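Local coordinates for HIGH potential IRON sulfur protein (PDB 1HPI) that carries electrons in the anaerobic electron transport of purple photosynthetic bacteria, using a single [4Fe-4S] cluster of high redox potential, at residues A27-E30 with G31-C34. Residues are numbered along the deposited sequence; the frame is centred on the assembly and turned at random.
Sequences AYEE and GQTC. With SF4 (iron/sulfur cluster), chain B.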
loop_
_atom_site.group_PDB
_atom_site.type_symbol
_atom_site.label_atom_id
_atom_site.label_comp_id
_atom_site.label_asym_id
_atom_site.label_seq_id
_atom_site.Cartn_x
_atom_site.Cartn_y
_atom_site.Cartn_z
ATOM N N ALA A 27 11.681 -8.651 -1.455
ATOM C CA ALA A 27 11.873 -7.316 -1.997
ATOM C C ALA A 27 11.671 -6.193 -0.988
ATOM O O ALA A 27 12.108 -5.071 -1.206
ATOM C CB ALA A 27 10.873 -7.082 -3.124
ATOM N N TYR A 28 10.997 -6.487 0.111
ATOM C CA TYR A 28 10.729 -5.485 1.115
ATOM C C TYR A 28 11.949 -5.008 1.888
ATOM O O TYR A 28 12.834 -5.783 2.206
ATOM C CB TYR A 28 9.634 -5.990 2.086
ATOM C CG TYR A 28 9.436 -5.092 3.296
ATOM C CD1 TYR A 28 8.610 -3.969 3.212
ATOM C CD2 TYR A 28 10.057 -5.354 4.520
ATOM C CE1 TYR A 28 8.414 -3.124 4.307
ATOM C CE2 TYR A 28 9.869 -4.523 5.625
ATOM C CZ TYR A 28 9.042 -3.402 5.524
ATOM O OH TYR A 28 8.858 -2.587 6.623
ATOM N N GLU A 29 11.992 -3.718 2.189
ATOM C CA GLU A 29 13.066 -3.144 2.975
ATOM C C GLU A 29 12.392 -2.278 4.007
ATOM O O GLU A 29 11.438 -1.551 3.719
ATOM C CB GLU A 29 14.151 -2.347 2.262
ATOM C CG GLU A 29 14.776 -3.164 1.137
ATOM C CD GLU A 29 15.578 -2.254 0.267
ATOM O OE1 GLU A 29 16.139 -1.282 0.941
ATOM O OE2 GLU A 29 15.738 -2.435 -0.928
ATOM N N GLU A 30 12.884 -2.375 5.223
ATOM C CA GLU A 30 12.296 -1.594 6.290
ATOM C C GLU A 30 12.325 -0.110 5.989
ATOM O O GLU A 30 13.342 0.446 5.589
ATOM C CB GLU A 30 12.866 -1.981 7.663
ATOM C CG GLU A 30 12.232 -3.314 8.103
ATOM C CD GLU A 30 12.792 -3.893 9.366
ATOM O OE1 GLU A 30 13.432 -3.012 10.093
ATOM O OE2 GLU A 30 12.665 -5.064 9.670
ATOM N N GLY A 31 11.180 0.526 6.178
ATOM C CA GLY A 31 11.049 1.945 5.919
ATOM C C GLY A 31 10.148 2.206 4.715
ATOM O O GLY A 31 9.666 3.316 4.514
ATOM N N GLN A 32 9.919 1.192 3.891
ATOM C CA GLN A 32 9.060 1.385 2.733
ATOM C C GLN A 32 7.612 1.288 3.187
ATOM O O GLN A 32 7.235 0.313 3.844
ATOM C CB GLN A 32 9.284 0.275 1.685
ATOM C CG GLN A 32 10.724 0.203 1.143
ATOM C CD GLN A 32 10.956 -0.952 0.176
ATOM O OE1 GLN A 32 10.129 -1.865 0.024
ATOM N NE2 GLN A 32 12.108 -0.925 -0.484
ATOM N N THR A 33 6.802 2.283 2.832
ATOM C CA THR A 33 5.392 2.302 3.188
ATOM C C THR A 33 4.619 2.976 2.061
ATOM O O THR A 33 5.210 3.615 1.184
ATOM C CB THR A 33 5.079 3.076 4.495
ATOM O OG1 THR A 33 5.414 4.433 4.305
ATOM C CG2 THR A 33 5.831 2.497 5.690
ATOM N N CYS A 34 3.289 2.843 2.107
ATOM C CA CYS A 34 2.479 3.461 1.083
ATOM C C CYS A 34 2.755 4.954 1.129
ATOM O O CYS A 34 2.867 5.622 0.104
ATOM C CB CYS A 34 0.977 3.213 1.314
ATOM S SG CYS A 34 0.533 1.486 1.073
HETATM FE FE1 SF4 B . 0.960 1.169 -1.106
HETATM FE FE2 SF4 B . 2.555 1.860 -3.223
HETATM FE FE3 SF4 B . -0.135 1.462 -3.555
HETATM FE FE4 SF4 B . 1.484 -0.657 -2.982
HETATM S S1 SF4 B . 1.586 0.659 -4.807
HETATM S S2 SF4 B . -0.513 -0.209 -2.047
HETATM S S3 SF4 B . 2.993 0.304 -1.668
HETATM S S4 SF4 B . 0.848 3.044 -2.275
HETATM O O HOH W 1 10.387 -2.950 -2.480
HETATM O O HOH W 2 8.205 -0.172 6.373
HETATM O O HOH W 3 13.843 1.131 0.182
#
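Glu-29 and Gln-32 close a type II beta turn, the backbone N of Gln-32 giving a hydrogen bond to Glu-29 O at 3.1 Å. Gly-31 occupies the third position at a positive phi of 111°, a backbone shape natural to glycine, whose lack of a side chain avoids crowding beside Glu-30 O. The long side chain of Gln-32 then doubles back along the turn, its CG beside its own backbone N (chi1 -60°) and the chain extended beyond. Gln-32 CG rests against Glu-29 O at 3.2 Å. Gln-32 OE1 reaches the backbone N of Glu-29 in a weak hydrogen bond of 3.4 Å. An amide suits this place because it can both accept and donate: Gln-32 OE1 also takes a hydrogen bond from Trp-64 NE1, while Gln-32 NE2 donates to a water at 2.8 Å that makes a weak bridge to Glu-29 OE1. The extended Glu-29 side chain lies slantwise to the amide, Glu-29 CB 3.7 Å from Gln-32 NE2. Tyr-28 and Gln-32 pass side by side, pointing opposite ways, ring and amide planes 81° apart, and the ring edge meets the backbone through Tyr-28 CE1, 3.7 Å from Gln-32 O. Tyrosine offers both a flat ring, packed edge-to-face with Trp-64, and a hydroxyl, which a second water joins to Gly-31 N and Gln-32 O. Beyond the turn, Cys-34 SG binds the iron FE1 at 2.2 Å, cysteine supplying one of the four thiolate ligands characteristic of the HiPIP cluster. This exposed turn thus leads into the cluster site, within the long loop between helix 9-13 and strand 48-50.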